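Local coordinates for protein acyl-CoA dehydrogenase (Mycobacterium thermoresistibile, PDB 3PFD) that probably oxidises saturated acyl-CoA thioesters to 2,3-dehydroacyl-CoA in fatty acid metabolism, using a bound flavin adenine dinucleotide cofactor, at residues Q262-A267 and A307-V312. Numbering follows the deposited sequence.
Sequences QAVGIA and AARLMV
Val-264 reaches from helix 256-280 into a notch formed by Ala-308, Arg-309 and Val-312 on helix 292-321, and both of its methyls are engaged. CG2 takes the apolar side chains, lying 3.9 Å from CB of Ala-308 and 4.1 Å from CG2 of Val-312, one helical turn further on. With only a methyl at Ala-308, CG2 can also lie against the backbone, 3.8 Å from C of Ala-308.

The other methyl meets the arginine. A chi1 of 168° sets CG1 anti to the backbone N and CG2 anti to the carbonyl carbon, dividing the branches between Arg-309 and the Ala-308/Val-312 pair; beta-branched valine suits this place. CG1 of Val-264 packs 3.7 Å from CB of Arg-309, the side chains crossing at about a right angle. The arginine bends at chi3 (-73°), and the same methyl lies over one guanidinium face, toward the rim. NE and NH1 form salt bridges with Glu-88 and Glu-306, and NH2 a hydrogen bond with Gln-268.

The segments run nearly antiparallel, at 154°, within the C-terminal helical domain of the acyl-CoA dehydrogenase fold. Between them cohesion is dispersive, without hydrogen bonds; alongside, Gln-268 ties the same two helices and Glu-88 joins helix 80-91.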
loop_
_atom_site.group_PDB
_atom_site.type_symbol
_atom_site.label_atom_id
_atom_site.label_comp_id
_atom_site.label_asym_id
_atom_site.label_seq_id
_atom_site.Cartn_x
_atom_site.Cartn_y
_atom_site.Cartn_z
ATOM N N GLN C 262 -21.053 8.489 -1.313
ATOM C CA GLN C 262 -20.689 9.428 -0.256
ATOM C C GLN C 262 -19.152 9.571 -0.121
ATOM O O GLN C 262 -18.598 10.688 -0.036
ATOM C CB GLN C 262 -21.310 8.962 1.070
ATOM C CG GLN C 262 -20.959 9.816 2.280
ATOM C CD GLN C 262 -21.560 9.241 3.539
ATOM O OE1 GLN C 262 -21.053 8.274 4.090
ATOM N NE2 GLN C 262 -22.676 9.811 3.979
ATOM N N ALA C 263 -18.494 8.424 -0.089
ATOM C CA ALA C 263 -17.051 8.371 0.068
ATOM C C ALA C 263 -16.391 9.009 -1.149
ATOM O O ALA C 263 -15.418 9.762 -1.007
ATOM C CB ALA C 263 -16.586 6.934 0.242
ATOM N N VAL C 264 -16.913 8.721 -2.339
ATOM C CA VAL C 264 -16.385 9.345 -3.573
ATOM C C VAL C 264 -16.488 10.877 -3.421
ATOM O O VAL C 264 -15.528 11.594 -3.683
ATOM C CB VAL C 264 -17.123 8.830 -4.866
ATOM C CG1 VAL C 264 -16.788 9.702 -6.121
ATOM C CG2 VAL C 264 -16.768 7.362 -5.185
ATOM N N GLY C 265 -17.661 11.364 -2.983
ATOM C CA GLY C 265 -17.892 12.811 -2.791
ATOM C C GLY C 265 -16.916 13.445 -1.809
ATOM O O GLY C 265 -16.261 14.458 -2.129
ATOM N N ILE C 266 -16.770 12.844 -0.634
ATOM C CA ILE C 266 -15.811 13.364 0.353
ATOM C C ILE C 266 -14.430 13.476 -0.277
ATOM O O ILE C 266 -13.785 14.527 -0.194
ATOM C CB ILE C 266 -15.690 12.467 1.607
ATOM C CG1 ILE C 266 -17.047 12.302 2.308
ATOM C CG2 ILE C 266 -14.655 13.054 2.585
ATOM C CD1 ILE C 266 -17.061 11.115 3.280
ATOM N N ALA C 267 -13.972 12.382 -0.898
ATOM C CA ALA C 267 -12.647 12.342 -1.492
ATOM C C ALA C 267 -12.468 13.445 -2.560
ATOM O O ALA C 267 -11.415 14.093 -2.633
ATOM C CB ALA C 267 -12.418 10.963 -2.106
ATOM N N ALA C 307 -11.795 5.738 -10.467
ATOM C CA ALA C 307 -12.093 4.299 -10.436
ATOM C C ALA C 307 -13.220 3.980 -9.448
ATOM O O ALA C 307 -14.179 3.277 -9.783
ATOM C CB ALA C 307 -10.849 3.479 -10.104
ATOM N N ALA C 308 -13.114 4.529 -8.245
ATOM C CA ALA C 308 -14.158 4.333 -7.235
ATOM C C ALA C 308 -15.523 4.839 -7.748
ATOM O O ALA C 308 -16.539 4.157 -7.586
ATOM C CB ALA C 308 -13.782 5.031 -5.973
ATOM N N ARG C 309 -15.531 6.033 -8.359
ATOM C CA ARG C 309 -16.780 6.640 -8.866
ATOM C C ARG C 309 -17.483 5.719 -9.893
ATOM O O ARG C 309 -18.675 5.405 -9.754
ATOM C CB ARG C 309 -16.523 8.051 -9.446
ATOM C CG ARG C 309 -17.765 8.712 -10.051
ATOM C CD ARG C 309 -17.500 10.086 -10.696
ATOM N NE ARG C 309 -17.266 11.117 -9.684
ATOM C CZ ARG C 309 -16.081 11.670 -9.407
ATOM N NH1 ARG C 309 -14.987 11.302 -10.074
ATOM N NH2 ARG C 309 -15.994 12.600 -8.453
ATOM N N LEU C 310 -16.741 5.293 -10.911
ATOM C CA LEU C 310 -17.291 4.418 -11.927
ATOM C C LEU C 310 -17.829 3.087 -11.378
ATOM O O LEU C 310 -18.869 2.587 -11.841
ATOM C CB LEU C 310 -16.244 4.158 -13.005
ATOM C CG LEU C 310 -15.855 5.455 -13.708
ATOM C CD1 LEU C 310 -14.548 5.244 -14.485
ATOM C CD2 LEU C 310 -17.018 5.899 -14.635
ATOM N N MET C 311 -17.124 2.516 -10.400
ATOM C CA MET C 311 -17.582 1.272 -9.805
ATOM C C MET C 311 -18.841 1.481 -8.929
ATOM O O MET C 311 -19.731 0.636 -8.907
ATOM C CB MET C 311 -16.469 0.566 -9.040
ATOM C CG MET C 311 -16.914 -0.826 -8.588
ATOM S SD MET C 311 -15.592 -2.013 -8.406
ATOM C CE MET C 311 -14.819 -1.471 -6.901
ATOM N N VAL C 312 -18.910 2.597 -8.213
ATOM C CA VAL C 312 -20.177 3.002 -7.580
ATOM C C VAL C 312 -21.363 3.121 -8.585
ATOM O O VAL C 312 -22.445 2.522 -8.368
ATOM C CB VAL C 312 -20.008 4.319 -6.748
ATOM C CG1 VAL C 312 -21.387 4.918 -6.357
ATOM C CG2 VAL C 312 -19.146 4.048 -5.519
#